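Side-chain contacts in geranyl diphosphate synthase small subunit (Antirrhinum majus, PDB 3QKC), which probably acts as the small subunit of a heteromeric geranyl diphosphate synthase, the enzyme that joins dimethylallyl and isopentenyl diphosphates into the C10 precursor of monoterpenes: residues P45-S48 with A49-L52; A73-L76 with M77-A81; I116-G119 with L120-A124; I153-G156 with Q157-E160. All blocks are in the same frame, centred on the assembly; numbering follows the deposited sequence.

Interaction 2, on helix 68-85, touches the other three. Interaction 1, the start of helix 48-59, lies about 10 Å from it between centres. Pro-45 O probably accepts a hydrogen bond from His-78 NE2 at 2.7 Å, and Thr-47 CG2 packs 3.6 Å from His-78 CG. Interaction 3, on helix 105-126, is also about 10 Å away between centres, with Ala-80 CB 3.4 Å from Ile-116 CG1. Interaction 4, about 15 Å from interaction 2 between centres, reaches helix 68-85 through Ala-81 and Ile-153. Interactions 3 and 4, about 22 Å apart between centres, do not touch, yet both meet the second subunit. Together the contacts run from the chain's middle to its dimer interface.

Interaction 1: residues P45-S48 with A49-L52; sequences PRTS and ASAL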
# COMPACT_ATOMS: atom_id res chain seq x y z
N PRO A 45 5.91 18.80 2.92
CA PRO A 45 6.33 19.50 1.69
C PRO A 45 5.70 18.82 0.47
O PRO A 45 5.50 17.61 0.47
CB PRO A 45 7.85 19.32 1.67
CG PRO A 45 8.23 19.02 3.11
CD PRO A 45 7.05 18.27 3.68
N ARG A 46 5.36 19.60 -0.55
CA ARG A 46 4.76 19.04 -1.75
C ARG A 46 5.88 18.42 -2.60
O ARG A 46 7.05 18.67 -2.35
CB ARG A 46 3.96 20.11 -2.52
CG ARG A 46 4.78 21.15 -3.27
CD ARG A 46 4.26 22.58 -3.00
NE ARG A 46 4.81 23.63 -3.86
CZ ARG A 46 6.10 23.90 -4.05
NH1 ARG A 46 7.04 23.15 -3.48
NH2 ARG A 46 6.45 24.90 -4.86
N THR A 47 5.52 17.57 -3.55
CA THR A 47 6.48 17.13 -4.55
C THR A 47 5.95 17.49 -5.92
O THR A 47 4.75 17.33 -6.17
CB THR A 47 6.78 15.61 -4.52
OG1 THR A 47 7.46 15.25 -5.73
CG2 THR A 47 5.48 14.78 -4.40
N SER A 48 6.85 17.97 -6.78
CA SER A 48 6.51 18.31 -8.16
C SER A 48 6.07 17.11 -9.00
O SER A 48 5.51 17.29 -10.09
CB SER A 48 7.69 19.02 -8.83
OG SER A 48 8.85 18.22 -8.79
N ALA A 49 6.34 15.89 -8.50
CA ALA A 49 5.86 14.63 -9.10
C ALA A 49 4.34 14.58 -9.22
O ALA A 49 3.83 14.05 -10.19
CB ALA A 49 6.38 13.40 -8.33
N SER A 50 3.64 15.13 -8.24
CA SER A 50 2.17 15.25 -8.29
C SER A 50 1.66 16.15 -9.40
O SER A 50 0.69 15.80 -10.09
CB SER A 50 1.62 15.73 -6.94
OG SER A 50 2.03 14.87 -5.92
N ALA A 51 2.27 17.32 -9.57
CA ALA A 51 1.85 18.19 -10.68
C ALA A 51 2.22 17.59 -12.03
O ALA A 51 1.49 17.76 -13.00
CB ALA A 51 2.43 19.58 -10.54
N LEU A 52 3.37 16.91 -12.12
CA LEU A 52 3.75 16.28 -13.39
C LEU A 52 2.69 15.26 -13.85
O LEU A 52 2.38 15.17 -15.04
CB LEU A 52 5.13 15.62 -13.29
CG LEU A 52 5.70 14.91 -14.52
CD1 LEU A 52 5.72 15.84 -15.75
CD2 LEU A 52 7.10 14.34 -14.24
O HOH W 1 2.85 16.72 -3.73
O HOH W 2 3.07 19.12 -7.23
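Thr-47 O is gripped twice. Ser-50 N donates to it at 3.2 Å, from well above the carbonyl plane and not on a lone pair. Water 2 also donates to this oxygen, at 2.7 Å from Thr-47 O, and accepts weakly from Ala-51 N. The side chain of Thr-47 caps the amide two residues on. Its OG1 lies opposite the backbone N (chi1 166°), beside the carbonyl carbon. From there Thr-47 OG1 reaches forward to the helix start and accepts from Ala-49 N at 3.1 Å, with an N-H...O angle of 159°. The CB of Ala-49 sits alongside, 3.4 Å from Thr-47 OG1. The other branch, Thr-47 CG2, packs 3.8 Å from Ser-50 OG. A valine here would probably leave Ala-49 N without its capping acceptor and weaken the start of the helix. Water 1 joins Thr-47 and Ser-50: it accepts from Thr-47 N at 2.8 Å and is hydrogen-bonded to Ser-50 OG. Ser-48 O begins the regular pattern by accepting from Leu-52 N at 3.0 Å. The hydroxyl of Ser-48 turns elsewhere, to His-184 NE2 on helix 169-195, and Ser-50 OG bonds weakly to Ala-71 O. Arg-46 leaves the turn to pair with Glu-14 on helix 5-24. This is a threonine N-cap whose side chain caps Ala-49 N, with water 1 bridging Thr-47 N and Ser-50 OG, at the start of helix 48-59 in an all-helical prenyltransferase-type fold.

Interaction 2: residues A73-L76 with M77-A81; sequences AVHL and MHVAA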
# COMPACT_ATOMS: atom_id res chain seq x y z
N ALA A 73 -2.72 10.34 -5.17
CA ALA A 73 -2.05 9.13 -4.70
C ALA A 73 -0.53 9.32 -4.71
O ALA A 73 0.16 8.92 -3.77
CB ALA A 73 -2.47 7.91 -5.54
N VAL A 74 -0.01 10.00 -5.74
CA VAL A 74 1.43 10.25 -5.83
C VAL A 74 1.87 11.08 -4.62
O VAL A 74 2.88 10.76 -3.96
CB VAL A 74 1.81 10.94 -7.16
CG1 VAL A 74 3.24 11.48 -7.11
CG2 VAL A 74 1.63 9.97 -8.33
N HIS A 75 1.11 12.14 -4.33
CA HIS A 75 1.37 13.00 -3.20
C HIS A 75 1.39 12.19 -1.92
O HIS A 75 2.29 12.33 -1.12
CB HIS A 75 0.35 14.14 -3.10
CG HIS A 75 0.47 14.94 -1.84
ND1 HIS A 75 1.50 15.83 -1.60
CD2 HIS A 75 -0.30 14.98 -0.72
CE1 HIS A 75 1.35 16.38 -0.41
NE2 HIS A 75 0.26 15.88 0.14
N LEU A 76 0.41 11.31 -1.75
CA LEU A 76 0.31 10.45 -0.56
C LEU A 76 1.45 9.45 -0.41
O LEU A 76 1.95 9.23 0.71
CB LEU A 76 -1.06 9.74 -0.51
CG LEU A 76 -2.27 10.66 -0.21
CD1 LEU A 76 -3.57 10.01 -0.66
CD2 LEU A 76 -2.38 11.05 1.27
N MET A 77 1.91 8.85 -1.52
CA MET A 77 3.05 7.93 -1.41
C MET A 77 4.22 8.71 -0.84
O MET A 77 4.92 8.23 0.05
CB MET A 77 3.47 7.31 -2.76
CG MET A 77 2.47 6.36 -3.40
SD MET A 77 1.85 5.01 -2.37
CE MET A 77 0.26 5.75 -1.93
N HIS A 78 4.41 9.91 -1.39
CA HIS A 78 5.46 10.83 -0.96
C HIS A 78 5.33 11.19 0.52
O HIS A 78 6.35 11.21 1.23
CB HIS A 78 5.44 12.09 -1.83
CG HIS A 78 6.08 13.30 -1.20
ND1 HIS A 78 7.44 13.49 -1.14
CD2 HIS A 78 5.52 14.43 -0.68
CE1 HIS A 78 7.70 14.66 -0.58
NE2 HIS A 78 6.55 15.25 -0.30
N VAL A 79 4.11 11.49 0.95
CA VAL A 79 3.82 11.79 2.36
C VAL A 79 4.13 10.58 3.22
O VAL A 79 4.73 10.72 4.30
CB VAL A 79 2.34 12.24 2.59
CG1 VAL A 79 1.98 12.19 4.09
CG2 VAL A 79 2.11 13.63 2.05
N ALA A 80 3.73 9.39 2.77
CA ALA A 80 4.04 8.20 3.54
C ALA A 80 5.56 7.99 3.71
O ALA A 80 6.04 7.78 4.83
CB ALA A 80 3.35 6.96 2.99
N ALA A 81 6.30 8.08 2.61
CA ALA A 81 7.78 8.03 2.64
C ALA A 81 8.40 9.10 3.56
O ALA A 81 9.24 8.79 4.42
CB ALA A 81 8.32 8.18 1.21
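His-75 and Val-79 meet because of their first torsions. The imidazole swings opposite its own backbone N (chi1 172°), beside the carbonyl carbon, which brings the ring towards Val-79. In Val-79 a chi1 of 166° sends CG1 opposite the backbone N and leaves CG2 beside that N, facing the ring. The pair is an i to i+4 CH-pi contact on helix 68-85, one of the inner helices of this all-helical fold. Val-79 CG2 lies over one face, 3.8 Å from the centroid of the His-75 ring and 26° off the normal. It is shifted to the rim, and the ring atom closest to Val-79 CG2 is His-75 NE2 at 3.5 Å. That nitrogen is also hydrogen-bonded to Thr-41 O, which together with the methyl limits rotation of the ring. His-78, the residue before Val-79, sends its NE2 to Pro-45 O. In the backbone, His-75 O accepts from Val-79 N at 2.9 Å; it also lies at the edge of the His-78 ring. On the side of the helix that meets helix 134-148, Met-77 bends at its second and third torsions. Its chain doubles back along the preceding turn. Met-77 CG comes to 3.5 Å from Ala-73 O, and the terminal Met-77 CE lies 3.7 Å from Ala-73 O.

Interaction 3: residues I116-G119 with L120-A124; sequences IPFG and LELMA
Leu-122 packs back against Phe-118, one turn earlier on helix 105-126. Its CB rests above the carbonyls of that turn, Leu-122 CB being 3.7 Å from Gly-119 O. The first torsion (chi1 -60°) sets CG opposite the carbonyl carbon and beside the backbone N. Leu-122 CG then comes 3.4 Å from Phe-118 O and close to the ring. Both methyls reach the same ring atom: Leu-122 CD1 is 3.8 Å and Leu-122 CD2 3.7 Å from Phe-118 CE1. CD2 also reaches CZ. CD2 approaches the ring obliquely. The ring arrives because Phe-118 CG is opposite its own backbone N (chi1 -170°), which tips the ring along the helix. It also touches Leu-76 on helix 68-85 and Phe-34 and Met-37 on helix 34-43. Under the side chains, Phe-118 O accepts from Leu-122 N at 2.8 Å. Pro-117 has no N-H to give to the turn before, and the helix kinks there. Its carbonyl O accepts from Glu-121 N. Glu-121 OE2 forms a salt bridge with Arg-125 NE, and the residue packs on Thr-145 of the second subunit. Leu-120 packs on Leu-120 of the second subunit, and Pro-117 on Met-148 of that subunit. The Phe-118 and Leu-122 side chains are apolar and share no directional bond, so their hold rests on the van der Waals fit of the two methyls to CE1.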
# COMPACT_ATOMS: atom_id res chain seq x y z
N ILE A 116 -0.38 4.80 2.80
CA ILE A 116 0.02 4.03 1.61
C ILE A 116 -1.14 3.43 0.81
O ILE A 116 -1.25 3.73 -0.36
CB ILE A 116 1.13 3.01 1.89
CG1 ILE A 116 2.42 3.75 2.25
CG2 ILE A 116 1.39 2.15 0.62
CD1 ILE A 116 3.47 2.89 2.96
N PRO A 117 -2.01 2.59 1.42
CA PRO A 117 -3.10 2.00 0.65
C PRO A 117 -4.26 2.98 0.33
O PRO A 117 -4.98 2.80 -0.67
CB PRO A 117 -3.62 0.88 1.57
CG PRO A 117 -3.27 1.35 2.96
CD PRO A 117 -1.92 2.00 2.77
N PHE A 118 -4.45 3.97 1.18
CA PHE A 118 -5.47 4.97 1.00
C PHE A 118 -5.35 5.61 -0.38
O PHE A 118 -6.33 5.71 -1.12
CB PHE A 118 -5.34 6.03 2.09
CG PHE A 118 -6.49 7.00 2.13
CD1 PHE A 118 -6.45 8.17 1.38
CD2 PHE A 118 -7.62 6.73 2.90
CE1 PHE A 118 -7.50 9.06 1.41
CE2 PHE A 118 -8.69 7.62 2.94
CZ PHE A 118 -8.62 8.79 2.18
N GLY A 119 -4.14 6.04 -0.75
CA GLY A 119 -3.90 6.54 -2.10
C GLY A 119 -4.29 5.56 -3.19
O GLY A 119 -4.91 5.95 -4.20
N LEU A 120 -3.93 4.30 -3.01
CA LEU A 120 -4.31 3.24 -3.98
C LEU A 120 -5.79 2.94 -3.99
O LEU A 120 -6.34 2.57 -5.02
CB LEU A 120 -3.53 1.95 -3.74
CG LEU A 120 -2.00 2.11 -3.70
CD1 LEU A 120 -1.38 0.88 -3.07
CD2 LEU A 120 -1.48 2.33 -5.10
N GLU A 121 -6.43 3.09 -2.83
CA GLU A 121 -7.89 2.98 -2.71
C GLU A 121 -8.60 4.13 -3.46
O GLU A 121 -9.56 3.87 -4.18
CB GLU A 121 -8.33 2.96 -1.25
CG GLU A 121 -9.83 2.71 -1.06
CD GLU A 121 -10.30 2.83 0.39
OE1 GLU A 121 -9.47 2.80 1.33
OE2 GLU A 121 -11.52 2.95 0.59
N LEU A 122 -8.15 5.37 -3.28
CA LEU A 122 -8.74 6.50 -4.04
C LEU A 122 -8.62 6.24 -5.55
O LEU A 122 -9.59 6.36 -6.28
CB LEU A 122 -8.07 7.84 -3.70
CG LEU A 122 -8.06 8.44 -2.29
CD1 LEU A 122 -7.40 9.82 -2.33
CD2 LEU A 122 -9.46 8.55 -1.72
N MET A 123 -7.43 5.88 -5.98
CA MET A 123 -7.16 5.55 -7.38
C MET A 123 -8.04 4.40 -7.87
O MET A 123 -8.63 4.50 -8.95
CB MET A 123 -5.66 5.25 -7.57
CG MET A 123 -5.22 4.89 -8.98
SD MET A 123 -5.01 6.28 -10.12
CE MET A 123 -6.66 6.51 -10.73
N ALA A 124 -8.14 3.33 -7.08
CA ALA A 124 -9.00 2.19 -7.39
C ALA A 124 -10.49 2.53 -7.44
O ALA A 124 -11.23 1.96 -8.24
CB ALA A 124 -8.75 1.04 -6.42

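Interaction 4: residues I153-G156 with Q157-E160; sequences IVEG and QYHE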
# COMPACT_ATOMS: atom_id res chain seq x y z
N ILE A 153 10.97 3.83 -3.97
CA ILE A 153 11.35 4.60 -2.78
C ILE A 153 12.05 3.79 -1.69
O ILE A 153 13.02 4.27 -1.11
CB ILE A 153 10.14 5.35 -2.18
CG1 ILE A 153 9.75 6.53 -3.07
CG2 ILE A 153 10.46 5.87 -0.78
CD1 ILE A 153 8.38 7.09 -2.76
N VAL A 154 11.56 2.59 -1.42
CA VAL A 154 12.08 1.75 -0.34
C VAL A 154 13.48 1.19 -0.71
O VAL A 154 14.33 1.02 0.16
CB VAL A 154 11.02 0.67 0.11
CG1 VAL A 154 11.64 -0.45 0.88
CG2 VAL A 154 9.87 1.34 0.96
N GLU A 155 13.70 0.93 -2.00
CA GLU A 155 15.04 0.61 -2.51
C GLU A 155 15.99 1.78 -2.19
O GLU A 155 17.05 1.59 -1.60
CB GLU A 155 15.03 0.36 -4.03
CG GLU A 155 15.64 -0.97 -4.54
CD GLU A 155 17.10 -1.23 -4.17
OE1 GLU A 155 17.95 -1.34 -5.10
OE2 GLU A 155 17.40 -1.35 -2.95
N GLY A 156 15.57 2.99 -2.56
CA GLY A 156 16.32 4.21 -2.28
C GLY A 156 16.62 4.39 -0.80
O GLY A 156 17.77 4.61 -0.42
N GLN A 157 15.59 4.28 0.03
CA GLN A 157 15.79 4.46 1.47
C GLN A 157 16.76 3.40 2.04
O GLN A 157 17.57 3.71 2.91
CB GLN A 157 14.46 4.41 2.21
CG GLN A 157 13.41 5.46 1.81
CD GLN A 157 12.08 5.19 2.50
OE1 GLN A 157 11.82 4.08 2.94
NE2 GLN A 157 11.26 6.22 2.64
N TYR A 158 16.68 2.18 1.52
CA TYR A 158 17.60 1.08 1.89
C TYR A 158 19.06 1.50 1.67
O TYR A 158 19.87 1.38 2.57
CB TYR A 158 17.25 -0.23 1.16
CG TYR A 158 18.12 -1.45 1.50
CD1 TYR A 158 19.26 -1.76 0.73
CD2 TYR A 158 17.80 -2.28 2.56
CE1 TYR A 158 20.07 -2.87 1.04
CE2 TYR A 158 18.59 -3.39 2.88
CZ TYR A 158 19.72 -3.68 2.12
OH TYR A 158 20.48 -4.78 2.44
N HIS A 159 19.39 2.01 0.48
CA HIS A 159 20.78 2.41 0.22
C HIS A 159 21.17 3.74 0.85
O HIS A 159 22.36 4.03 1.02
CB HIS A 159 21.09 2.42 -1.28
CG HIS A 159 20.92 1.09 -1.93
ND1 HIS A 159 21.82 0.06 -1.77
CD2 HIS A 159 19.94 0.62 -2.74
CE1 HIS A 159 21.40 -0.99 -2.46
NE2 HIS A 159 20.26 -0.67 -3.05
N GLU A 160 20.17 4.54 1.20
CA GLU A 160 20.37 5.82 1.86
C GLU A 160 20.92 5.64 3.27
O GLU A 160 21.48 6.57 3.86
CB GLU A 160 19.04 6.58 1.91
CG GLU A 160 19.17 8.07 2.09
CD GLU A 160 17.84 8.80 2.01
OE1 GLU A 160 16.79 8.15 1.80
OE2 GLU A 160 17.85 10.03 2.17
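Ile-153 opens the short helix 153-160 and packs on Gln-157, one turn on, as an i to i+4 neighbour. Its CG2 methyl packs against the amide, Ile-153 CG2 being 3.5 Å from Gln-157 NE2. The Gln-157 chain is extended beyond CG, with Gln-157 CG 3.2 Å from Ile-153 O. NE2 goes on to Glu-85 OE1 as a hydrogen bond. A leucine in place of this glutamine would probably leave Glu-85 OE1 without this amide donor. Val-154 comes next: Val-154 CG2 is 3.9 Å from Gln-157 OE1, a buried oxygen with no polar partner in the model. Val-154 also packs on Val-33 of the second subunit. Glu-155 curls forward to His-159. Its chi1 of -127° lies away from a staggered position, and the chain bends again at chi2. The carboxylate and imidazole planes stand 69° apart. Glu-155 OE1 lies at the ring edge, in the ring plane, and takes a weak bond from His-159 NE2 at 3.2 Å. Glu-155 OE2 is 2.9 Å from His-159 NE2. Tyr-174 OH also bonds OE1, and Ser-32 of the second subunit bonds OE2 weakly. The carboxylate therefore joins the helix to helix 169-195 and, weakly, to the second subunit. Gly-156 closes the segment. Gly-156 O accepts from Glu-160 N at 2.9 Å, and Glu-160 CB lies 3.3 Å from that same Gly-156 O.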